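PDB 4BB7: chromatin structure-remodeling complex subunit RSC2 from Saccharomyces cerevisiae, which forms part of the ATP-dependent RSC chromatin-remodelling complex, which repositions nucleosomes, and binds histone H3 through the BAH domain described here. Local coordinates for residues W32-N37 with E122-V127; V74-R79 with P210-D215; S135-N140 with D187-P192. All blocks are in the same frame, centred on the assembly; numbering follows the deposited sequence.

Contact 1: residues W32-N37 with E122-V127; sequences WALLRN and EGPLFV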
loop_
_atom_site.group_PDB
_atom_site.type_symbol
_atom_site.label_atom_id
_atom_site.label_comp_id
_atom_site.label_asym_id
_atom_site.label_seq_id
_atom_site.Cartn_x
_atom_site.Cartn_y
_atom_site.Cartn_z
ATOM N N TRP A 32 -19.653 4.465 -3.676
ATOM C CA TRP A 32 -19.039 5.329 -4.678
ATOM C C TRP A 32 -18.774 6.701 -4.066
ATOM O O TRP A 32 -19.657 7.289 -3.443
ATOM C CB TRP A 32 -19.949 5.472 -5.898
ATOM C CG TRP A 32 -20.263 4.176 -6.580
ATOM C CD1 TRP A 32 -21.378 3.410 -6.409
ATOM C CD2 TRP A 32 -19.454 3.497 -7.549
ATOM N NE1 TRP A 32 -21.316 2.293 -7.210
ATOM C CE2 TRP A 32 -20.144 2.323 -7.920
ATOM C CE3 TRP A 32 -18.216 3.765 -8.138
ATOM C CZ2 TRP A 32 -19.635 1.420 -8.852
ATOM C CZ3 TRP A 32 -17.714 2.865 -9.068
ATOM C CH2 TRP A 32 -18.423 1.708 -9.414
ATOM N N ALA A 33 -17.561 7.215 -4.234
ATOM C CA ALA A 33 -17.233 8.519 -3.665
ATOM C C ALA A 33 -16.207 9.304 -4.474
ATOM O O ALA A 33 -15.670 8.819 -5.472
ATOM C CB ALA A 33 -16.770 8.372 -2.221
ATOM N N LEU A 34 -15.952 10.527 -4.022
ATOM C CA LEU A 34 -14.994 11.414 -4.661
ATOM C C LEU A 34 -13.763 11.587 -3.772
ATOM O O LEU A 34 -13.875 11.841 -2.567
ATOM C CB LEU A 34 -15.641 12.772 -4.933
ATOM C CG LEU A 34 -17.031 12.737 -5.571
ATOM C CD1 LEU A 34 -17.682 14.116 -5.538
ATOM C CD2 LEU A 34 -16.958 12.203 -6.994
ATOM N N LEU A 35 -12.587 11.447 -4.369
ATOM C CA LEU A 35 -11.342 11.597 -3.629
ATOM C C LEU A 35 -10.566 12.795 -4.148
ATOM O O LEU A 35 -10.545 13.053 -5.353
ATOM C CB LEU A 35 -10.499 10.322 -3.732
ATOM C CG LEU A 35 -11.056 9.126 -2.956
ATOM C CD1 LEU A 35 -10.582 7.808 -3.546
ATOM C CD2 LEU A 35 -10.694 9.230 -1.477
ATOM N N ARG A 36 -9.939 13.531 -3.237
ATOM C CA ARG A 36 -9.163 14.702 -3.616
ATOM C C ARG A 36 -8.104 14.324 -4.644
ATOM O O ARG A 36 -7.303 13.420 -4.423
ATOM C CB ARG A 36 -8.509 15.341 -2.390
ATOM C CG ARG A 36 -7.835 16.677 -2.679
ATOM C CD ARG A 36 -8.851 17.744 -3.060
ATOM N NE ARG A 36 -9.607 18.210 -1.899
ATOM C CZ ARG A 36 -10.591 19.103 -1.950
ATOM N NH1 ARG A 36 -10.959 19.633 -3.111
ATOM N NH2 ARG A 36 -11.213 19.465 -0.835
ATOM N N ASN A 37 -8.119 15.011 -5.779
ATOM C CA ASN A 37 -7.152 14.755 -6.836
ATOM C C ASN A 37 -6.055 15.814 -6.831
ATOM O O ASN A 37 -6.321 16.994 -7.066
ATOM C CB ASN A 37 -7.852 14.706 -8.197
ATOM C CG ASN A 37 -6.878 14.573 -9.351
ATOM O OD1 ASN A 37 -5.733 14.155 -9.173
ATOM N ND2 ASN A 37 -7.332 14.928 -10.546
ATOM N N GLU A 122 -25.699 9.887 -3.323
ATOM C CA GLU A 122 -25.888 11.137 -2.594
ATOM C C GLU A 122 -25.046 12.263 -3.191
ATOM O O GLU A 122 -24.646 13.187 -2.485
ATOM C CB GLU A 122 -25.542 10.953 -1.115
ATOM N N GLY A 123 -24.783 12.176 -4.492
ATOM C CA GLY A 123 -23.956 13.152 -5.180
ATOM C C GLY A 123 -24.023 12.987 -6.687
ATOM O O GLY A 123 -24.961 12.379 -7.204
ATOM N N PRO A 124 -23.016 13.515 -7.401
ATOM C CA PRO A 124 -22.985 13.553 -8.871
ATOM C C PRO A 124 -23.262 12.195 -9.512
ATOM O O PRO A 124 -22.870 11.162 -8.971
ATOM C CB PRO A 124 -21.550 13.993 -9.180
ATOM C CG PRO A 124 -21.115 14.731 -7.967
ATOM C CD PRO A 124 -21.781 14.052 -6.807
ATOM N N LEU A 125 -23.923 12.207 -10.665
ATOM C CA LEU A 125 -24.262 10.974 -11.368
ATOM C C LEU A 125 -23.335 10.714 -12.556
ATOM O O LEU A 125 -23.363 11.442 -13.548
ATOM C CB LEU A 125 -25.724 11.001 -11.824
ATOM C CG LEU A 125 -26.194 9.826 -12.692
ATOM C CD1 LEU A 125 -25.796 8.486 -12.080
ATOM C CD2 LEU A 125 -27.699 9.885 -12.931
ATOM N N PHE A 126 -22.504 9.680 -12.442
ATOM C CA PHE A 126 -21.640 9.262 -13.542
ATOM C C PHE A 126 -22.147 7.937 -14.099
ATOM O O PHE A 126 -22.847 7.197 -13.406
ATOM C CB PHE A 126 -20.194 9.078 -13.072
ATOM C CG PHE A 126 -19.624 10.265 -12.347
ATOM C CD1 PHE A 126 -19.153 11.362 -13.048
ATOM C CD2 PHE A 126 -19.528 10.268 -10.963
ATOM C CE1 PHE A 126 -18.614 12.452 -12.381
ATOM C CE2 PHE A 126 -18.988 11.355 -10.288
ATOM C CZ PHE A 126 -18.533 12.448 -10.996
ATOM N N VAL A 127 -21.790 7.635 -15.343
ATOM C CA VAL A 127 -22.134 6.347 -15.931
ATOM C C VAL A 127 -20.894 5.675 -16.495
ATOM O O VAL A 127 -20.002 6.338 -17.021
ATOM C CB VAL A 127 -23.205 6.472 -17.040
ATOM C CG1 VAL A 127 -22.637 7.182 -18.255
ATOM C CG2 VAL A 127 -23.733 5.098 -17.431
#
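The phenyl ring of Phe126 is met by Leu34 at its edge: the methyl CD2 lies near the ring plane and 4.0 Å from CE2, while nothing from residues 32-37 lies over either face. The five-membered ring of Pro124 takes the second branch of the same leucine, with Leu34 CD1 standing 4.3 Å from Pro124 CG. One forked side chain is thus shared between an aromatic rim and a proline ring, and these two apolar touches make up the whole contact. Both Leu34 and Phe126 point their CB atoms toward the opposite segment, and their side chains slant across each other rather than running alongside. In Phe126, CG sits beside the backbone N and anti to the carbonyl carbon; this chi1 of -53° swings the ring toward Leu34, and chi2 (-80°) turns its CE2 edge to the methyl.

The example illustrates how side chains can join strands that share no backbone bonds. The CA atoms of Leu34 and Phe126 are 11.3 Å apart, because strand 100-108 runs between strands 32-35 and 125-128. Leu34 hydrogen-bonds through its backbone to Val101 and Gly102 of that middle strand and rests its side chain on Cys104. Phe126 also touches Val46 and Arg69, whereas its neighbours Leu125 and Val127 pack on helix 109-114. Strand 125-128, an outermost strand of the mixed sheet, runs parallel to 100-108; Leu34 reaches past that strand to Phe126 and to Pro124 in the loop before it, within the beta-sheet of the BAH domain, a member of the SH3 clan.

Contact 2: residues V74-R79 with P210-D215; sequences VHRVDR and PKMQRD
Arg76 and Met212 slant across one another at the surface, where a type I beta turn, Arg76 to Arg79, meets the loop that follows strand 206-207. The turn leaves the short strand 75-76, which pairs in parallel with 206-207, and is closed by the bond from Arg79 N to Arg76 O, 2.9 Å long. The contact shows how a single arginine can be held by its own segment while it also meets another.

The guanidinium has two different companions along its rim. Asp78 OD1 lies in its plane at the edge, 3.4 Å from Arg76 NE in a weak but nearly straight bond (167°). A second weak bond links Arg76 NH2 to Asp78 OD2, so the salt bridge is two-pronged and probably limits rotation of the flat group. Asp78 OD2 is also bonded to Thr222, and Tyr220 adds a cation-pi contact to the arginine. At the NH1 corner the partner is apolar: the methyl CE of Met212 comes to 3.5 Å from Arg76 NH1, again near the guanidinium plane. The CB of Met212 points neither toward the turn nor away from it, but the bend at chi3 (52°) brings this methyl nearer.

The backbone of residues 210-211 comes in obliquely. Pro210 O is 3.6 Å from Arg76 NH2, which may add a weak electrostatic attraction but is not a hydrogen bond, and the long side chain of Lys211 leads its charge away. The polar link between the segments is instead indirect: one water accepts a short 2.6 Å bond from Met212 N and a weak one, 3.3 Å, from Arg76 NH2.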
loop_
_atom_site.group_PDB
_atom_site.type_symbol
_atom_site.label_atom_id
_atom_site.label_comp_id
_atom_site.label_asym_id
_atom_site.label_seq_id
_atom_site.Cartn_x
_atom_site.Cartn_y
_atom_site.Cartn_z
ATOM N N VAL A 74 -6.034 7.762 -22.839
ATOM C CA VAL A 74 -5.511 7.813 -24.193
ATOM C C VAL A 74 -6.521 7.145 -25.121
ATOM O O VAL A 74 -6.893 5.986 -24.917
ATOM C CB VAL A 74 -4.159 7.087 -24.293
ATOM C CG1 VAL A 74 -3.676 7.059 -25.730
ATOM C CG2 VAL A 74 -3.133 7.761 -23.390
ATOM N N HIS A 75 -6.970 7.880 -26.135
ATOM C CA HIS A 75 -7.993 7.375 -27.044
ATOM C C HIS A 75 -7.977 8.072 -28.402
ATOM O O HIS A 75 -7.469 9.189 -28.542
ATOM C CB HIS A 75 -9.376 7.538 -26.414
ATOM C CG HIS A 75 -9.690 8.946 -26.018
ATOM N ND1 HIS A 75 -9.392 9.451 -24.770
ATOM C CD2 HIS A 75 -10.261 9.960 -26.709
ATOM C CE1 HIS A 75 -9.774 10.713 -24.706
ATOM N NE2 HIS A 75 -10.305 11.046 -25.869
ATOM N N ARG A 76 -8.546 7.397 -29.397
ATOM C CA ARG A 76 -8.706 7.962 -30.731
ATOM C C ARG A 76 -9.382 9.323 -30.650
ATOM O O ARG A 76 -10.350 9.511 -29.914
ATOM C CB ARG A 76 -9.522 7.015 -31.617
ATOM C CG ARG A 76 -8.828 5.690 -31.903
ATOM C CD ARG A 76 -9.780 4.650 -32.479
ATOM N NE ARG A 76 -10.567 5.162 -33.599
ATOM C CZ ARG A 76 -11.131 4.395 -34.529
ATOM N NH1 ARG A 76 -10.992 3.077 -34.486
ATOM N NH2 ARG A 76 -11.830 4.950 -35.506
ATOM N N VAL A 77 -8.864 10.275 -31.415
ATOM C CA VAL A 77 -9.350 11.645 -31.369
ATOM C C VAL A 77 -10.842 11.730 -31.692
ATOM O O VAL A 77 -11.512 12.699 -31.329
ATOM C CB VAL A 77 -8.567 12.531 -32.349
ATOM C CG1 VAL A 77 -8.886 12.136 -33.785
ATOM C CG2 VAL A 77 -8.883 13.991 -32.113
ATOM N N ASP A 78 -11.363 10.715 -32.373
ATOM C CA ASP A 78 -12.762 10.738 -32.781
ATOM C C ASP A 78 -13.656 9.927 -31.846
ATOM O O ASP A 78 -14.797 9.612 -32.194
ATOM C CB ASP A 78 -12.922 10.264 -34.230
ATOM C CG ASP A 78 -12.507 8.821 -34.423
ATOM O OD1 ASP A 78 -11.504 8.400 -33.808
ATOM O OD2 ASP A 78 -13.189 8.103 -35.188
ATOM N N ARG A 79 -13.143 9.595 -30.662
ATOM C CA ARG A 79 -13.944 8.866 -29.685
ATOM C C ARG A 79 -15.025 9.748 -29.056
ATOM O O ARG A 79 -14.801 10.926 -28.773
ATOM C CB ARG A 79 -13.064 8.233 -28.601
ATOM C CG ARG A 79 -13.843 7.326 -27.653
ATOM C CD ARG A 79 -12.957 6.310 -26.942
ATOM N NE ARG A 79 -13.736 5.426 -26.074
ATOM C CZ ARG A 79 -14.008 4.152 -26.343
ATOM N NH1 ARG A 79 -13.557 3.593 -27.459
ATOM N NH2 ARG A 79 -14.731 3.433 -25.495
ATOM N N PRO A 210 -7.761 5.015 -38.953
ATOM C CA PRO A 210 -8.757 4.866 -40.020
ATOM C C PRO A 210 -10.129 4.521 -39.443
ATOM O O PRO A 210 -10.231 3.737 -38.500
ATOM C CB PRO A 210 -8.209 3.706 -40.864
ATOM C CG PRO A 210 -7.155 3.049 -40.013
ATOM C CD PRO A 210 -6.608 4.117 -39.126
ATOM N N LYS A 211 -11.174 5.117 -40.001
ATOM C CA LYS A 211 -12.525 4.911 -39.501
ATOM C C LYS A 211 -13.105 3.578 -39.968
ATOM O O LYS A 211 -12.657 3.009 -40.960
ATOM C CB LYS A 211 -13.431 6.069 -39.930
ATOM C CG LYS A 211 -13.534 6.260 -41.435
ATOM C CD LYS A 211 -14.675 5.445 -42.027
ATOM C CE LYS A 211 -14.712 5.584 -43.539
ATOM N NZ LYS A 211 -15.883 4.893 -44.149
ATOM N N MET A 212 -14.110 3.092 -39.249
ATOM C CA MET A 212 -14.706 1.795 -39.536
ATOM C C MET A 212 -16.156 1.942 -39.976
ATOM O O MET A 212 -16.769 2.991 -39.774
ATOM C CB MET A 212 -14.623 0.908 -38.298
ATOM C CG MET A 212 -15.027 1.614 -37.019
ATOM S SD MET A 212 -14.512 0.711 -35.549
ATOM C CE MET A 212 -12.777 0.456 -35.909
ATOM N N GLN A 213 -16.706 0.888 -40.575
ATOM C CA GLN A 213 -18.075 0.940 -41.077
ATOM C C GLN A 213 -19.082 0.440 -40.045
ATOM O O GLN A 213 -20.145 1.032 -39.874
ATOM C CB GLN A 213 -18.211 0.161 -42.389
ATOM C CG GLN A 213 -19.527 0.413 -43.114
ATOM C CD GLN A 213 -19.645 -0.336 -44.434
ATOM O OE1 GLN A 213 -18.921 -1.300 -44.685
ATOM N NE2 GLN A 213 -20.564 0.109 -45.286
ATOM N N ARG A 214 -18.746 -0.643 -39.354
ATOM C CA ARG A 214 -19.636 -1.200 -38.341
ATOM C C ARG A 214 -19.204 -0.776 -36.935
ATOM O O ARG A 214 -18.068 -1.011 -36.526
ATOM C CB ARG A 214 -19.704 -2.729 -38.451
ATOM C CG ARG A 214 -20.275 -3.253 -39.773
ATOM C CD ARG A 214 -20.377 -4.782 -39.751
ATOM N NE ARG A 214 -20.694 -5.373 -41.054
ATOM C CZ ARG A 214 -20.782 -6.685 -41.278
ATOM N NH1 ARG A 214 -20.580 -7.546 -40.288
ATOM N NH2 ARG A 214 -21.073 -7.141 -42.488
ATOM N N ASP A 215 -20.116 -0.144 -36.205
ATOM C CA ASP A 215 -19.814 0.369 -34.872
ATOM C C ASP A 215 -21.021 0.226 -33.946
ATOM O O ASP A 215 -21.895 1.091 -33.898
ATOM C CB ASP A 215 -19.378 1.828 -34.956
ATOM C CG ASP A 215 -18.905 2.371 -33.627
ATOM O OD1 ASP A 215 -18.770 1.579 -32.671
ATOM O OD2 ASP A 215 -18.657 3.591 -33.544
HETATM O O HOH W 1 -14.570 4.784 -37.272
#

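Contact 3: residues S135-N140 with D187-P192; sequences SDKIFN and DRVPEP
Lys137 reaches Val189, Glu191 and Pro192 from a backbone in the left-handed region (phi 62°, psi 47°), uncommon for a residue other than glycine, asparagine or aspartate. It forms a G1 beta bulge, in which Lys137 and Ile138 both face Asn133 across the hairpin of strands 130-133 and 138-141. Glycine commonly takes this first bulge position; here a lysine does, and its CB points toward the loop of residues 187-192.

The side chain works in two sections. Its aliphatic part lies obliquely against apolar groups: Lys137 CG is 3.8 Å from Val189 CG1, and Lys137 CE is 3.9 Å from Pro192 CD. A bend at chi2 (-51°) and another at chi4 fold the chain so that it does not run straight past the loop. Val189 and Pro192 also touch Val74, which places the lysine beside a small apolar patch.

The ammonium end is gripped chiefly on its own side, by a hydrogen bond to the carbonyl of Glu134 and a weak one from Lys137 NZ to Ser135 O. Glu191 crosses the lysine at about a right angle, and its OE2 stays 3.6 Å from Lys137 NZ, a long salt bridge. A methionine in place of Lys137 would probably leave the Glu191 carboxylate without its positive mate and the Glu134 carbonyl without this donor. A water closes the triangle, accepting from Lys137 NZ at 2.7 Å and donating to Glu191 OE2 at 2.9 Å. The ion pair is therefore partly mediated by solvent, and the attraction holding the loop to the hairpin is likely to be softened by that water.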
loop_
_atom_site.group_PDB
_atom_site.type_symbol
_atom_site.label_atom_id
_atom_site.label_comp_id
_atom_site.label_asym_id
_atom_site.label_seq_id
_atom_site.Cartn_x
_atom_site.Cartn_y
_atom_site.Cartn_z
ATOM N N SER A 135 -2.375 -0.443 -20.181
ATOM C CA SER A 135 -1.172 -0.945 -20.827
ATOM C C SER A 135 -1.239 -0.787 -22.345
ATOM O O SER A 135 -0.307 -0.282 -22.968
ATOM C CB SER A 135 -0.943 -2.405 -20.444
ATOM O OG SER A 135 -0.845 -2.544 -19.036
ATOM N N ASP A 136 -2.353 -1.202 -22.937
ATOM C CA ASP A 136 -2.505 -1.146 -24.387
ATOM C C ASP A 136 -3.419 0.000 -24.826
ATOM O O ASP A 136 -3.578 0.256 -26.022
ATOM C CB ASP A 136 -3.038 -2.481 -24.903
ATOM C CG ASP A 136 -2.251 -3.664 -24.371
ATOM O OD1 ASP A 136 -1.150 -3.936 -24.899
ATOM O OD2 ASP A 136 -2.734 -4.324 -23.424
ATOM N N LYS A 137 -4.007 0.686 -23.851
ATOM C CA LYS A 137 -4.943 1.770 -24.123
ATOM C C LYS A 137 -6.160 1.256 -24.889
ATOM O O LYS A 137 -6.587 1.848 -25.879
ATOM C CB LYS A 137 -4.254 2.901 -24.890
ATOM C CG LYS A 137 -2.904 3.313 -24.307
ATOM C CD LYS A 137 -3.005 3.589 -22.817
ATOM C CE LYS A 137 -1.690 4.109 -22.263
ATOM N NZ LYS A 137 -0.566 3.163 -22.503
ATOM N N ILE A 138 -6.709 0.143 -24.415
ATOM C CA ILE A 138 -7.884 -0.470 -25.017
ATOM C C ILE A 138 -9.112 -0.235 -24.149
ATOM O O ILE A 138 -9.046 -0.353 -22.930
ATOM C CB ILE A 138 -7.701 -1.993 -25.164
ATOM C CG1 ILE A 138 -6.602 -2.308 -26.176
ATOM C CG2 ILE A 138 -9.004 -2.652 -25.580
ATOM C CD1 ILE A 138 -6.889 -1.780 -27.564
ATOM N N PHE A 139 -10.230 0.102 -24.783
ATOM C CA PHE A 139 -11.504 0.170 -24.084
ATOM C C PHE A 139 -12.263 -1.130 -24.334
ATOM O O PHE A 139 -12.437 -1.534 -25.478
ATOM C CB PHE A 139 -12.339 1.353 -24.584
ATOM C CG PHE A 139 -11.774 2.709 -24.234
ATOM C CD1 PHE A 139 -10.717 3.244 -24.951
ATOM C CD2 PHE A 139 -12.327 3.464 -23.210
ATOM C CE1 PHE A 139 -10.206 4.494 -24.638
ATOM C CE2 PHE A 139 -11.822 4.716 -22.894
ATOM C CZ PHE A 139 -10.760 5.229 -23.611
ATOM N N ASN A 140 -12.706 -1.783 -23.264
ATOM C CA ASN A 140 -13.497 -3.006 -23.381
ATOM C C ASN A 140 -14.854 -2.871 -22.704
ATOM O O ASN A 140 -14.934 -2.541 -21.522
ATOM C CB ASN A 140 -12.744 -4.198 -22.785
ATOM C CG ASN A 140 -11.539 -4.601 -23.613
ATOM O OD1 ASN A 140 -10.409 -4.595 -23.127
ATOM N ND2 ASN A 140 -11.776 -4.956 -24.876
ATOM N N ASP A 187 0.078 6.570 -36.798
ATOM C CA ASP A 187 0.991 6.918 -35.716
ATOM C C ASP A 187 0.785 6.003 -34.511
ATOM O O ASP A 187 -0.334 5.562 -34.239
ATOM C CB ASP A 187 0.822 8.380 -35.312
ATOM C CG ASP A 187 1.266 9.336 -36.400
ATOM O OD1 ASP A 187 2.188 8.982 -37.169
ATOM O OD2 ASP A 187 0.693 10.442 -36.487
ATOM N N ARG A 188 1.870 5.712 -33.800
ATOM C CA ARG A 188 1.804 4.848 -32.628
ATOM C C ARG A 188 0.950 5.462 -31.528
ATOM O O ARG A 188 0.847 6.685 -31.413
ATOM C CB ARG A 188 3.206 4.552 -32.099
ATOM C CG ARG A 188 3.971 3.546 -32.938
ATOM C CD ARG A 188 5.440 3.528 -32.577
ATOM N NE ARG A 188 6.162 2.470 -33.275
ATOM C CZ ARG A 188 7.485 2.357 -33.286
ATOM N NH1 ARG A 188 8.232 3.245 -32.641
ATOM N NH2 ARG A 188 8.064 1.360 -33.946
ATOM N N VAL A 189 0.330 4.602 -30.727
ATOM C CA VAL A 189 -0.479 5.048 -29.606
ATOM C C VAL A 189 0.405 5.779 -28.612
ATOM O O VAL A 189 1.382 5.215 -28.122
ATOM C CB VAL A 189 -1.145 3.864 -28.891
ATOM C CG1 VAL A 189 -2.126 4.370 -27.837
ATOM C CG2 VAL A 189 -1.846 2.966 -29.900
ATOM N N PRO A 190 0.060 7.039 -28.312
ATOM C CA PRO A 190 0.839 7.915 -27.431
ATOM C C PRO A 190 0.627 7.592 -25.956
ATOM O O PRO A 190 -0.312 6.878 -25.606
ATOM C CB PRO A 190 0.270 9.299 -27.743
ATOM C CG PRO A 190 -1.155 9.027 -28.084
ATOM C CD PRO A 190 -1.162 7.700 -28.805
ATOM N N GLU A 191 1.498 8.122 -25.103
ATOM C CA GLU A 191 1.403 7.892 -23.666
ATOM C C GLU A 191 0.791 9.101 -22.966
ATOM O O GLU A 191 0.962 10.237 -23.410
ATOM C CB GLU A 191 2.789 7.596 -23.085
ATOM C CG GLU A 191 3.463 6.360 -23.665
ATOM C CD GLU A 191 2.907 5.067 -23.094
ATOM O OE1 GLU A 191 2.724 4.994 -21.859
ATOM O OE2 GLU A 191 2.653 4.126 -23.879
ATOM N N PRO A 192 0.075 8.863 -21.860
ATOM C CA PRO A 192 -0.474 9.982 -21.091
ATOM C C PRO A 192 0.643 10.694 -20.341
ATOM O O PRO A 192 1.741 10.154 -20.216
ATOM C CB PRO A 192 -1.392 9.284 -20.087
ATOM C CG PRO A 192 -0.735 7.960 -19.864
ATOM C CD PRO A 192 -0.206 7.564 -21.223
HETATM O O HOH W 2 0.299 2.759 -24.997
#

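The three contacts differ in chemistry as they differ in place. Contact 1, partly buried, is wholly apolar and joins strand 32-35 to strand 125-128 and the loop leading into it. Contacts 2 and 3 lie on the opposite side of the chain's centre, the former at the surface and the latter partly buried, and each combines a basic side chain with a bridging water. Their acids differ in origin: in contact 2 the carboxylate belongs to the arginine's own segment, in contact 3 to the opposing loop. Their loops flank strand 206-207, one after it and one before. These two also touch directly, through Arg79 with Phe139 and Val74 with Pro190; contact 1 touches neither.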